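Inorganic pyrophosphatase (Coxiella burnetii, PDB 3TR4) probably catalyses the magnesium-dependent hydrolysis of inorganic pyrophosphate to two phosphate ions, working as a homohexamer. Local coordinates at residues D15-I20 with K165-S170; K31-K36 with T42-M47; P54-F59 with V79-G84; E98-E103 with R142-E147. One frame throughout, in Å; residues are numbered along the deposited sequence.

Contact 1: residues D15-I20 with K165-S170; sequences DDFNVI and KEFEAS
Phe167 of helix 165-170 meets Phe17 of strand 16-20, and these two side chains make the whole contact. The helix turns Phe167 toward the strand. Its CG lies opposite the backbone N (chi1 173°), which carries the ring from the helix toward Phe17. The far end of the ring does the touching. Phe167 CZ lies 3.7 Å from Phe17 CB, and Phe167 CE1 lies 3.7 Å from Phe17 CG. Phe167 CD1 sits over one face of the Phe17 ring. The ring centroids are 5.0 Å apart and the planes meet at 45°, an oblique pairing. The two side chains pass each other in opposite directions. Both residues are buried.

One turn later comes Ser170. Its OG donates to the backbone O of Phe167 at 2.8 Å. The hydroxyl thus folds back on its own helix and is satisfied there, beside the residue that makes the contact. Ser170 N bonds to Glu166 O in the regular helical pattern.

Phe17 also packs on Val89 of strand 86-99 and on Val73 of strand 72-75. Phe167 therefore adds the C-terminal helix 160-175 to a hydrophobic core built on the sheet. This helix-on-sheet packing is consistent with the OB-like beta barrel of the soluble PPase family, with helix 160-175 on its outside.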
loop_
_atom_site.group_PDB
_atom_site.type_symbol
_atom_site.label_atom_id
_atom_site.label_comp_id
_atom_site.label_asym_id
_atom_site.label_seq_id
_atom_site.Cartn_x
_atom_site.Cartn_y
_atom_site.Cartn_z
ATOM N N ASP B 15 18.214 -19.153 21.711
ATOM C CA ASP B 15 16.925 -19.722 21.321
ATOM C C ASP B 15 15.756 -18.838 21.732
ATOM O O ASP B 15 14.598 -19.177 21.496
ATOM C CB ASP B 15 16.739 -21.111 21.931
ATOM C CG ASP B 15 17.574 -22.167 21.241
ATOM O OD1 ASP B 15 18.542 -22.658 21.857
ATOM O OD2 ASP B 15 17.261 -22.505 20.078
ATOM N N ASP B 16 16.061 -17.704 22.352
ATOM C CA ASP B 16 15.022 -16.801 22.817
ATOM C C ASP B 16 15.620 -15.465 23.226
ATOM O O ASP B 16 15.823 -15.204 24.414
ATOM C CB ASP B 16 14.264 -17.419 23.994
ATOM C CG ASP B 16 13.212 -16.489 24.562
ATOM O OD1 ASP B 16 12.832 -15.521 23.869
ATOM O OD2 ASP B 16 12.765 -16.728 25.703
ATOM N N PHE B 17 15.903 -14.623 22.240
ATOM C CA PHE B 17 16.464 -13.313 22.528
ATOM C C PHE B 17 15.635 -12.187 21.922
ATOM O O PHE B 17 14.757 -12.422 21.091
ATOM C CB PHE B 17 17.944 -13.234 22.118
ATOM C CG PHE B 17 18.200 -13.434 20.645
ATOM C CD1 PHE B 17 18.355 -14.709 20.118
ATOM C CD2 PHE B 17 18.333 -12.346 19.796
ATOM C CE1 PHE B 17 18.612 -14.893 18.769
ATOM C CE2 PHE B 17 18.594 -12.522 18.446
ATOM C CZ PHE B 17 18.732 -13.796 17.932
ATOM N N ASN B 18 15.906 -10.963 22.361
ATOM C CA ASN B 18 15.132 -9.807 21.927
ATOM C C ASN B 18 15.706 -9.130 20.694
ATOM O O ASN B 18 16.922 -9.022 20.534
ATOM C CB ASN B 18 15.012 -8.795 23.066
ATOM C CG ASN B 18 14.173 -9.314 24.217
ATOM O OD1 ASN B 18 13.264 -10.121 24.020
ATOM N ND2 ASN B 18 14.469 -8.849 25.426
ATOM N N VAL B 19 14.820 -8.672 19.820
ATOM C CA VAL B 19 15.234 -7.900 18.661
ATOM C C VAL B 19 14.313 -6.704 18.502
ATOM O O VAL B 19 13.089 -6.834 18.575
ATOM C CB VAL B 19 15.208 -8.746 17.374
ATOM C CG1 VAL B 19 15.377 -7.860 16.152
ATOM C CG2 VAL B 19 16.302 -9.810 17.420
ATOM N N ILE B 20 14.905 -5.533 18.314
ATOM C CA ILE B 20 14.137 -4.349 17.971
ATOM C C ILE B 20 14.234 -4.143 16.466
ATOM O O ILE B 20 15.324 -3.979 15.918
ATOM C CB ILE B 20 14.638 -3.103 18.719
ATOM C CG1 ILE B 20 14.383 -3.256 20.223
ATOM C CG2 ILE B 20 13.946 -1.858 18.186
ATOM C CD1 ILE B 20 14.976 -2.147 21.075
ATOM N N LYS B 165 28.043 -18.206 19.499
ATOM C CA LYS B 165 29.338 -17.655 19.883
ATOM C C LYS B 165 29.345 -16.137 19.760
ATOM O O LYS B 165 29.661 -15.432 20.716
ATOM C CB LYS B 165 30.456 -18.246 19.025
ATOM C CG LYS B 165 30.811 -19.681 19.366
ATOM C CD LYS B 165 31.964 -20.168 18.505
ATOM C CE LYS B 165 33.158 -19.231 18.607
ATOM N NZ LYS B 165 34.284 -19.667 17.737
ATOM N N GLU B 166 28.989 -15.643 18.577
ATOM C CA GLU B 166 28.979 -14.213 18.307
ATOM C C GLU B 166 28.003 -13.488 19.227
ATOM O O GLU B 166 28.292 -12.396 19.720
ATOM C CB GLU B 166 28.619 -13.950 16.844
ATOM C CG GLU B 166 28.589 -12.477 16.473
ATOM C CD GLU B 166 29.964 -11.835 16.530
ATOM O OE1 GLU B 166 30.963 -12.553 16.306
ATOM O OE2 GLU B 166 30.045 -10.618 16.805
ATOM N N PHE B 167 26.848 -14.105 19.448
ATOM C CA PHE B 167 25.818 -13.552 20.321
ATOM C C PHE B 167 26.358 -13.364 21.737
ATOM O O PHE B 167 26.255 -12.283 22.316
ATOM C CB PHE B 167 24.591 -14.473 20.319
ATOM C CG PHE B 167 23.525 -14.086 21.309
ATOM C CD1 PHE B 167 22.628 -13.069 21.025
ATOM C CD2 PHE B 167 23.401 -14.764 22.511
ATOM C CE1 PHE B 167 21.639 -12.720 21.934
ATOM C CE2 PHE B 167 22.416 -14.422 23.423
ATOM C CZ PHE B 167 21.534 -13.398 23.134
ATOM N N GLU B 168 26.956 -14.416 22.284
ATOM C CA GLU B 168 27.471 -14.368 23.647
ATOM C C GLU B 168 28.644 -13.401 23.802
ATOM O O GLU B 168 28.759 -12.718 24.822
ATOM C CB GLU B 168 27.845 -15.769 24.128
ATOM C CG GLU B 168 26.638 -16.661 24.367
ATOM C CD GLU B 168 27.015 -18.090 24.692
ATOM O OE1 GLU B 168 28.126 -18.517 24.310
ATOM O OE2 GLU B 168 26.199 -18.788 25.332
ATOM N N ALA B 169 29.504 -13.336 22.792
ATOM C CA ALA B 169 30.641 -12.418 22.826
ATOM C C ALA B 169 30.195 -10.957 22.771
ATOM O O ALA B 169 30.755 -10.102 23.455
ATOM C CB ALA B 169 31.612 -12.723 21.692
ATOM N N SER B 170 29.185 -10.672 21.955
ATOM C CA SER B 170 28.680 -9.309 21.832
ATOM C C SER B 170 28.006 -8.862 23.127
ATOM O O SER B 170 27.928 -7.670 23.418
ATOM C CB SER B 170 27.712 -9.188 20.654
ATOM O OG SER B 170 26.481 -9.830 20.938
#

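Contact 2: residues K31-K36 with T42-M47; sequences KYEYDK and TVDRFM
Lys31 and Glu33 hold the main backbone bonds to Thr42, Asp44 and Arg45 in this antiparallel beta hairpin. Lys31 N donates to Arg45 O at 2.8 Å. Asp44 N donates to Lys31 O at 2.7 Å, in the carbonyl plane. Arg45 N reaches the same oxygen only weakly. Asp44 and Arg45 thus both face Lys31, a classic beta bulge. Further along, Glu33 N donates to Thr42 O. Glu33 O takes two bonds, each 2.7 Å, from Thr42 N and Thr42 OG1, which come from opposite faces of its plane. OG1 gets there because chi1 (63°) sets it between the backbone N and the carbonyl carbon.

The bulge brings charged groups together. Lys31 and Asp44 run side by side, and Lys31 NZ makes a salt bridge to Asp44 OD2 at 3.3 Å, with only a weak hydrogen bond. Arg45 NH2 pairs with Asp44 OD1 by charge alone. The carboxylates of Glu33 and Asp44 stack with their planes 10° apart, which probably costs some repulsion that Lys31 and Arg45 may ease. A water bridges Glu33 OE1 and Thr42 OG1. Lys31 and Arg45 are predicted substrate-binding residues, consistent with a hairpin that lines the active site.

The Tyr32 ring leans past Val43, with Thr42 O at the edge of the Tyr32 ring, in its plane. Tyr32 OH bonds to Gln82 N of a neighbouring subunit. Asp35 CB touches Thr42 CG2 at 3.7 Å, and Tyr32 CE1 touches Val43 CG2 at 4.0 Å.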
loop_
_atom_site.group_PDB
_atom_site.type_symbol
_atom_site.label_atom_id
_atom_site.label_comp_id
_atom_site.label_asym_id
_atom_site.label_seq_id
_atom_site.Cartn_x
_atom_site.Cartn_y
_atom_site.Cartn_z
ATOM N N LYS B 31 15.868 3.861 5.624
ATOM C CA LYS B 31 16.426 2.991 6.646
ATOM C C LYS B 31 16.379 3.695 7.993
ATOM O O LYS B 31 16.842 4.825 8.126
ATOM C CB LYS B 31 17.861 2.593 6.303
ATOM C CG LYS B 31 18.551 1.794 7.398
ATOM C CD LYS B 31 19.972 1.415 7.009
ATOM C CE LYS B 31 20.559 0.415 7.996
ATOM N NZ LYS B 31 20.356 0.842 9.410
ATOM N N TYR B 32 15.811 3.024 8.988
ATOM C CA TYR B 32 15.692 3.596 10.321
ATOM C C TYR B 32 16.731 3.003 11.261
ATOM O O TYR B 32 17.233 1.906 11.034
ATOM C CB TYR B 32 14.291 3.347 10.886
ATOM C CG TYR B 32 13.172 3.977 10.084
ATOM C CD1 TYR B 32 13.027 5.356 10.024
ATOM C CD2 TYR B 32 12.258 3.194 9.398
ATOM C CE1 TYR B 32 12.006 5.938 9.295
ATOM C CE2 TYR B 32 11.230 3.764 8.666
ATOM C CZ TYR B 32 11.107 5.137 8.621
ATOM O OH TYR B 32 10.093 5.707 7.895
ATOM N N GLU B 33 17.043 3.744 12.319
ATOM C CA GLU B 33 17.887 3.257 13.400
ATOM C C GLU B 33 17.238 3.656 14.713
ATOM O O GLU B 33 16.747 4.775 14.845
ATOM C CB GLU B 33 19.284 3.871 13.320
ATOM C CG GLU B 33 20.289 3.072 12.506
ATOM C CD GLU B 33 21.690 3.656 12.581
ATOM O OE1 GLU B 33 21.813 4.887 12.752
ATOM O OE2 GLU B 33 22.667 2.883 12.477
ATOM N N TYR B 34 17.227 2.756 15.687
ATOM C CA TYR B 34 16.671 3.112 16.984
ATOM C C TYR B 34 17.713 3.817 17.844
ATOM O O TYR B 34 18.832 3.333 18.011
ATOM C CB TYR B 34 16.104 1.892 17.717
ATOM C CG TYR B 34 15.428 2.276 19.011
ATOM C CD1 TYR B 34 14.131 2.776 19.017
ATOM C CD2 TYR B 34 16.097 2.173 20.224
ATOM C CE1 TYR B 34 13.514 3.148 20.198
ATOM C CE2 TYR B 34 15.489 2.542 21.407
ATOM C CZ TYR B 34 14.198 3.028 21.388
ATOM O OH TYR B 34 13.589 3.394 22.567
ATOM N N ASP B 35 17.337 4.971 18.381
ATOM C CA ASP B 35 18.233 5.753 19.219
ATOM C C ASP B 35 17.866 5.558 20.683
ATOM O O ASP B 35 16.885 6.121 21.168
ATOM C CB ASP B 35 18.162 7.235 18.837
ATOM C CG ASP B 35 19.317 8.040 19.400
ATOM O OD1 ASP B 35 19.776 7.719 20.516
ATOM O OD2 ASP B 35 19.766 8.992 18.724
ATOM N N LYS B 36 18.655 4.747 21.381
ATOM C CA LYS B 36 18.406 4.444 22.787
ATOM C C LYS B 36 18.506 5.692 23.664
ATOM O O LYS B 36 17.763 5.840 24.636
ATOM C CB LYS B 36 19.387 3.379 23.283
ATOM C CG LYS B 36 19.290 3.089 24.771
ATOM C CD LYS B 36 20.441 2.213 25.243
ATOM C CE LYS B 36 20.388 2.006 26.751
ATOM N NZ LYS B 36 21.558 1.235 27.261
ATOM N N THR B 42 14.910 6.693 14.524
ATOM C CA THR B 42 15.471 7.810 13.773
ATOM C C THR B 42 15.713 7.413 12.328
ATOM O O THR B 42 15.822 6.229 12.012
ATOM C CB THR B 42 16.816 8.271 14.364
ATOM O OG1 THR B 42 17.769 7.205 14.264
ATOM C CG2 THR B 42 16.658 8.676 15.827
ATOM N N VAL B 43 15.792 8.405 11.450
ATOM C CA VAL B 43 16.163 8.142 10.069
ATOM C C VAL B 43 17.675 7.993 9.985
ATOM O O VAL B 43 18.419 8.874 10.424
ATOM C CB VAL B 43 15.699 9.265 9.123
ATOM C CG1 VAL B 43 16.393 9.148 7.773
ATOM C CG2 VAL B 43 14.186 9.225 8.960
ATOM N N ASP B 44 18.126 6.861 9.455
ATOM C CA ASP B 44 19.545 6.651 9.193
ATOM C C ASP B 44 19.885 7.232 7.826
ATOM O O ASP B 44 20.623 8.212 7.724
ATOM C CB ASP B 44 19.902 5.164 9.254
ATOM C CG ASP B 44 21.370 4.900 8.956
ATOM O OD1 ASP B 44 22.171 5.857 8.999
ATOM O OD2 ASP B 44 21.723 3.732 8.686
ATOM N N ARG B 45 19.328 6.639 6.775
ATOM C CA ARG B 45 19.547 7.157 5.428
ATOM C C ARG B 45 18.490 6.689 4.443
ATOM O O ARG B 45 17.775 5.719 4.691
ATOM C CB ARG B 45 20.932 6.755 4.917
ATOM C CG ARG B 45 21.053 5.284 4.565
ATOM C CD ARG B 45 22.492 4.904 4.250
ATOM N NE ARG B 45 23.346 4.979 5.432
ATOM C CZ ARG B 45 24.117 6.020 5.734
ATOM N NH1 ARG B 45 24.146 7.078 4.937
ATOM N NH2 ARG B 45 24.861 6.000 6.830
ATOM N N PHE B 46 18.405 7.391 3.320
ATOM C CA PHE B 46 17.580 6.958 2.205
ATOM C C PHE B 46 18.448 6.242 1.176
ATOM O O PHE B 46 19.484 6.761 0.758
ATOM C CB PHE B 46 16.863 8.152 1.575
ATOM C CG PHE B 46 15.905 8.837 2.508
ATOM C CD1 PHE B 46 16.360 9.754 3.437
ATOM C CD2 PHE B 46 14.550 8.557 2.460
ATOM C CE1 PHE B 46 15.480 10.384 4.301
ATOM C CE2 PHE B 46 13.665 9.183 3.323
ATOM C CZ PHE B 46 14.131 10.097 4.244
HETATM N N MSE B 47 18.029 5.042 0.785
HETATM C CA MSE B 47 18.757 4.254 -0.203
HETATM C C MSE B 47 18.375 4.662 -1.617
HETATM O O MSE B 47 17.195 4.660 -1.965
HETATM C CB MSE B 47 18.440 2.769 -0.040
HETATM C CG MSE B 47 18.940 2.127 1.234
HETATM SE SE MSE B 47 18.293 0.286 1.329
HETATM C CE MSE B 47 19.001 -0.368 -0.357
HETATM O O HOH W 1 20.880 7.524 13.382
#

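Contact 3: residues P54-F59 with V79-G84; sequences PCNYGF and VPVQPG
Asn56 reaches across to Pro80 and Val81, pinning the loop between strands 72-75 and 86-99 to strand 56-59, which belongs to the mixed beta sheet of the fold. The CB of Asn56 is directed at the loop. From there CG turns beside its own backbone N (chi1 -50°), and Asn56 CG, the amide carbon, comes 4.0 Å from Val81 N. At the tip, Asn56 OD1 accepts from Val81 N at 3.1 Å. The N-H points almost straight at the oxygen, at 170°. It arrives from above the plane of the amide, 40° out of it. Asn56 OD1 also touches Pro80 CA at 3.6 Å.

The same oxygen takes a second bond, from Ala25 N. The other branch, ND2, donates to Thr77 OG1 and Val75 O. Both ends of this buried amide are therefore satisfied, and the bonds fix which way it is flipped. Val81, also buried, packs on Phe46 of a neighbouring subunit, which places the loop at a hexamer interface. Tyr57, next to Asn56, is a predicted substrate-binding residue. Across the contact, Val81 CB stands 4.1 Å from Asn56 OD1.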
loop_
_atom_site.group_PDB
_atom_site.type_symbol
_atom_site.label_atom_id
_atom_site.label_comp_id
_atom_site.label_asym_id
_atom_site.label_seq_id
_atom_site.Cartn_x
_atom_site.Cartn_y
_atom_site.Cartn_z
ATOM N N PRO B 54 15.187 -8.115 1.891
ATOM C CA PRO B 54 14.617 -9.444 1.658
ATOM C C PRO B 54 14.052 -10.066 2.932
ATOM O O PRO B 54 13.543 -11.182 2.895
ATOM C CB PRO B 54 15.826 -10.245 1.189
ATOM C CG PRO B 54 16.956 -9.639 1.951
ATOM C CD PRO B 54 16.656 -8.160 1.998
ATOM N N CYS B 55 14.157 -9.349 4.045
ATOM C CA CYS B 55 13.644 -9.817 5.326
ATOM C C CYS B 55 13.655 -8.650 6.302
ATOM O O CYS B 55 14.151 -7.575 5.967
ATOM C CB CYS B 55 14.505 -10.960 5.866
ATOM S SG CYS B 55 16.261 -10.558 6.063
ATOM N N ASN B 56 13.107 -8.844 7.500
ATOM C CA ASN B 56 13.168 -7.791 8.506
ATOM C C ASN B 56 14.584 -7.663 9.037
ATOM O O ASN B 56 15.356 -8.622 9.010
ATOM C CB ASN B 56 12.198 -8.043 9.662
ATOM C CG ASN B 56 10.796 -8.356 9.192
ATOM O OD1 ASN B 56 10.037 -7.466 8.803
ATOM N ND2 ASN B 56 10.440 -9.631 9.232
ATOM N N TYR B 57 14.919 -6.474 9.522
ATOM C CA TYR B 57 16.272 -6.194 9.979
ATOM C C TYR B 57 16.221 -5.403 11.276
ATOM O O TYR B 57 15.449 -4.453 11.403
ATOM C CB TYR B 57 17.032 -5.420 8.900
ATOM C CG TYR B 57 18.433 -4.992 9.280
ATOM C CD1 TYR B 57 19.521 -5.823 9.055
ATOM C CD2 TYR B 57 18.670 -3.742 9.837
ATOM C CE1 TYR B 57 20.804 -5.429 9.387
ATOM C CE2 TYR B 57 19.948 -3.341 10.175
ATOM C CZ TYR B 57 21.011 -4.187 9.949
ATOM O OH TYR B 57 22.283 -3.787 10.284
ATOM N N GLY B 58 17.043 -5.796 12.241
ATOM C CA GLY B 58 17.071 -5.112 13.519
ATOM C C GLY B 58 18.348 -5.381 14.284
ATOM O O GLY B 58 19.364 -5.747 13.702
ATOM N N PHE B 59 18.289 -5.208 15.598
ATOM C CA PHE B 59 19.447 -5.415 16.449
ATOM C C PHE B 59 19.024 -5.998 17.788
ATOM O O PHE B 59 17.852 -5.922 18.168
ATOM C CB PHE B 59 20.182 -4.092 16.670
ATOM C CG PHE B 59 19.392 -3.086 17.464
ATOM C CD1 PHE B 59 18.507 -2.226 16.833
ATOM C CD2 PHE B 59 19.528 -3.006 18.839
ATOM C CE1 PHE B 59 17.776 -1.303 17.561
ATOM C CE2 PHE B 59 18.802 -2.087 19.571
ATOM C CZ PHE B 59 17.927 -1.234 18.934
ATOM N N VAL B 79 4.929 -12.096 7.600
ATOM C CA VAL B 79 4.653 -10.769 7.056
ATOM C C VAL B 79 5.539 -9.714 7.722
ATOM O O VAL B 79 6.032 -9.927 8.830
ATOM C CB VAL B 79 3.172 -10.387 7.220
ATOM C CG1 VAL B 79 2.288 -11.332 6.424
ATOM C CG2 VAL B 79 2.794 -10.415 8.680
ATOM N N PRO B 80 5.744 -8.570 7.044
ATOM C CA PRO B 80 6.650 -7.545 7.582
ATOM C C PRO B 80 6.236 -7.067 8.977
ATOM O O PRO B 80 5.047 -7.016 9.295
ATOM C CB PRO B 80 6.529 -6.399 6.570
ATOM C CG PRO B 80 6.029 -7.042 5.310
ATOM C CD PRO B 80 5.140 -8.163 5.763
ATOM N N VAL B 81 7.223 -6.730 9.800
ATOM C CA VAL B 81 6.979 -6.188 11.134
ATOM C C VAL B 81 7.282 -4.687 11.143
ATOM O O VAL B 81 8.254 -4.241 10.531
ATOM C CB VAL B 81 7.861 -6.891 12.191
ATOM C CG1 VAL B 81 7.725 -6.213 13.545
ATOM C CG2 VAL B 81 7.509 -8.376 12.288
ATOM N N GLN B 82 6.452 -3.908 11.834
ATOM C CA GLN B 82 6.619 -2.452 11.885
ATOM C C GLN B 82 7.904 -2.030 12.604
ATOM O O GLN B 82 8.211 -2.537 13.680
ATOM C CB GLN B 82 5.404 -1.803 12.564
ATOM C CG GLN B 82 5.556 -0.311 12.872
ATOM C CD GLN B 82 4.294 0.297 13.466
ATOM O OE1 GLN B 82 3.268 0.395 12.795
ATOM N NE2 GLN B 82 4.365 0.703 14.728
ATOM N N PRO B 83 8.652 -1.083 12.014
ATOM C CA PRO B 83 9.871 -0.577 12.657
ATOM C C PRO B 83 9.571 -0.052 14.054
ATOM O O PRO B 83 8.541 0.596 14.249
ATOM C CB PRO B 83 10.283 0.591 11.757
ATOM C CG PRO B 83 9.672 0.297 10.442
ATOM C CD PRO B 83 8.376 -0.400 10.739
ATOM N N GLY B 84 10.456 -0.327 15.006
ATOM C CA GLY B 84 10.296 0.173 16.359
ATOM C C GLY B 84 9.705 -0.863 17.293
ATOM O O GLY B 84 9.638 -0.658 18.504
#

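Contact 4: residues E98-E103 with R142-E147; sequences EDEAGE and RYKDLE
Glu100 of the turn that ends strand 98-99 meets Lys144 of a loop folded into two overlapping type I beta turns, Arg142 to Asp145 and Lys144 to Glu147; the nearest CA atoms, Asp99 and Lys144, are 9.4 Å apart. Lys144 spans that gap, extended beyond CG, so NZ leads, with CE and CD behind it. Lys144 NZ donates to Glu100 OE1 at 3.0 Å, a salt bridge that uses the syn lone pair. The two side chains cross at about a right angle. Glu100 bends at chi2 (-74°), which brings its carboxylate round to the lysine. OE1 also accepts from Trp151 N, so two donors grip it.

The Asp99 side chain crosses the lysine obliquely, with Asp99 CB 3.5 Å from Lys144 NZ. Asp99 OD2 is 4.1 Å from Lys144 NZ, too far for a salt bridge. Asp99 OD1 accepts from Ala101 N, an Asx turn, and from Gly102 N, the wider Asx motif, each at 2.9 Å, which holds the carboxylate in place. Asp99 N donates to Gly102 O, closing the same turn.

Asp99 OD2 also lies close to OD2 of Asp104, a manganese ligand, and Lys144 may offset some of their repulsion; the Asp99 side chain is about 6 Å from the bound manganese. Tyr143, a predicted substrate-binding residue, has Lys144 CG over one face of its ring, 3.7 Å above the plane and offset toward the rim.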
loop_
_atom_site.group_PDB
_atom_site.type_symbol
_atom_site.label_atom_id
_atom_site.label_comp_id
_atom_site.label_asym_id
_atom_site.label_seq_id
_atom_site.Cartn_x
_atom_site.Cartn_y
_atom_site.Cartn_z
ATOM N N GLU B 98 31.860 -8.577 5.730
ATOM C CA GLU B 98 32.628 -7.414 6.150
ATOM C C GLU B 98 32.231 -6.210 5.316
ATOM O O GLU B 98 31.828 -6.346 4.157
ATOM C CB GLU B 98 34.133 -7.674 6.055
ATOM C CG GLU B 98 34.686 -7.761 4.645
ATOM C CD GLU B 98 36.204 -7.814 4.623
ATOM O OE1 GLU B 98 36.846 -6.901 5.186
ATOM O OE2 GLU B 98 36.758 -8.775 4.050
ATOM N N ASP B 99 32.319 -5.029 5.915
ATOM C CA ASP B 99 32.056 -3.804 5.184
ATOM C C ASP B 99 33.345 -3.001 5.077
ATOM O O ASP B 99 34.427 -3.533 5.327
ATOM C CB ASP B 99 30.931 -2.991 5.836
ATOM C CG ASP B 99 31.208 -2.662 7.294
ATOM O OD1 ASP B 99 32.396 -2.602 7.685
ATOM O OD2 ASP B 99 30.229 -2.453 8.045
ATOM N N GLU B 100 33.232 -1.730 4.711
ATOM C CA GLU B 100 34.412 -0.895 4.509
ATOM C C GLU B 100 35.269 -0.783 5.773
ATOM O O GLU B 100 36.490 -0.647 5.690
ATOM C CB GLU B 100 34.016 0.499 4.002
ATOM C CG GLU B 100 33.184 1.321 4.974
ATOM C CD GLU B 100 31.745 0.843 5.083
ATOM O OE1 GLU B 100 31.287 0.102 4.187
ATOM O OE2 GLU B 100 31.069 1.213 6.066
ATOM N N ALA B 101 34.629 -0.857 6.937
ATOM C CA ALA B 101 35.321 -0.649 8.208
ATOM C C ALA B 101 35.821 -1.942 8.855
ATOM O O ALA B 101 36.785 -1.924 9.620
ATOM C CB ALA B 101 34.432 0.127 9.175
ATOM N N GLY B 102 35.167 -3.059 8.551
ATOM C CA GLY B 102 35.561 -4.340 9.110
ATOM C C GLY B 102 34.398 -5.305 9.253
ATOM O O GLY B 102 33.481 -5.310 8.434
ATOM N N GLU B 103 34.440 -6.122 10.302
ATOM C CA GLU B 103 33.410 -7.129 10.558
ATOM C C GLU B 103 32.026 -6.511 10.732
ATOM O O GLU B 103 31.872 -5.478 11.383
ATOM C CB GLU B 103 33.774 -7.940 11.804
ATOM C CG GLU B 103 32.710 -8.931 12.252
ATOM C CD GLU B 103 32.688 -10.192 11.413
ATOM O OE1 GLU B 103 33.333 -10.209 10.343
ATOM O OE2 GLU B 103 32.031 -11.170 11.828
ATOM N N ARG B 142 25.272 -6.193 -2.578
ATOM C CA ARG B 142 25.026 -5.188 -3.609
ATOM C C ARG B 142 24.360 -3.899 -3.124
ATOM O O ARG B 142 24.334 -2.909 -3.854
ATOM C CB ARG B 142 24.200 -5.790 -4.752
ATOM C CG ARG B 142 24.891 -6.911 -5.510
ATOM C CD ARG B 142 26.281 -6.493 -5.966
ATOM N NE ARG B 142 26.651 -7.112 -7.237
ATOM C CZ ARG B 142 26.918 -8.405 -7.394
ATOM N NH1 ARG B 142 26.848 -9.231 -6.359
ATOM N NH2 ARG B 142 27.247 -8.874 -8.590
ATOM N N TYR B 143 23.828 -3.901 -1.907
ATOM C CA TYR B 143 22.997 -2.782 -1.465
ATOM C C TYR B 143 23.752 -1.469 -1.211
ATOM O O TYR B 143 23.132 -0.415 -1.079
ATOM C CB TYR B 143 22.122 -3.167 -0.264
ATOM C CG TYR B 143 22.810 -3.176 1.084
ATOM C CD1 TYR B 143 22.190 -2.621 2.196
ATOM C CD2 TYR B 143 24.061 -3.757 1.253
ATOM C CE1 TYR B 143 22.797 -2.628 3.435
ATOM C CE2 TYR B 143 24.681 -3.768 2.498
ATOM C CZ TYR B 143 24.041 -3.203 3.583
ATOM O OH TYR B 143 24.639 -3.204 4.823
ATOM N N LYS B 144 25.079 -1.529 -1.162
ATOM C CA LYS B 144 25.889 -0.322 -0.981
ATOM C C LYS B 144 26.508 0.156 -2.294
ATOM O O LYS B 144 27.244 1.144 -2.321
ATOM C CB LYS B 144 27.001 -0.563 0.044
ATOM C CG LYS B 144 26.525 -0.745 1.480
ATOM C CD LYS B 144 27.716 -0.857 2.426
ATOM C CE LYS B 144 27.287 -0.797 3.881
ATOM N NZ LYS B 144 28.459 -0.732 4.802
ATOM N N ASP B 145 26.207 -0.550 -3.380
ATOM C CA ASP B 145 26.838 -0.296 -4.675
ATOM C C ASP B 145 26.881 1.174 -5.106
ATOM O O ASP B 145 27.854 1.612 -5.717
ATOM C CB ASP B 145 26.173 -1.139 -5.768
ATOM C CG ASP B 145 26.673 -2.572 -5.784
ATOM O OD1 ASP B 145 27.445 -2.945 -4.877
ATOM O OD2 ASP B 145 26.288 -3.327 -6.703
ATOM N N LEU B 146 25.830 1.929 -4.806
ATOM C CA LEU B 146 25.749 3.315 -5.267
ATOM C C LEU B 146 26.107 4.324 -4.186
ATOM O O LEU B 146 25.997 5.533 -4.394
ATOM C CB LEU B 146 24.354 3.619 -5.811
ATOM C CG LEU B 146 23.945 2.844 -7.061
ATOM C CD1 LEU B 146 22.540 3.241 -7.490
ATOM C CD2 LEU B 146 24.943 3.076 -8.186
ATOM N N GLU B 147 26.529 3.832 -3.028
ATOM C CA GLU B 147 26.860 4.718 -1.924
ATOM C C GLU B 147 28.361 4.967 -1.876
ATOM O O GLU B 147 29.150 4.023 -1.845
ATOM C CB GLU B 147 26.366 4.141 -0.596
ATOM C CG GLU B 147 26.442 5.127 0.558
ATOM C CD GLU B 147 25.766 4.616 1.817
ATOM O OE1 GLU B 147 25.121 3.546 1.759
ATOM O OE2 GLU B 147 25.882 5.287 2.864
#

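From the N terminus, strand 16-23 opens contact 1, which closes only at helix 160-175 near the C terminus. The other three contacts nest inside that long loop. They follow one another in series without crossing. Contact 2 closes first, as a local hairpin. Contact 3 then ties strand 56-59 to the loop before strand 86-99. Contact 4 joins the end of strand 86-99 to the loop after helix 130-142. Contacts 1 and 3 meet where Ile20 and Phe59 pair in the sheet. Contacts 2 and 3 touch through Tyr34 and Phe59. Contact 2 reaches contact 4 through Arg45 and Glu147, and through packing of Met47 on Tyr143.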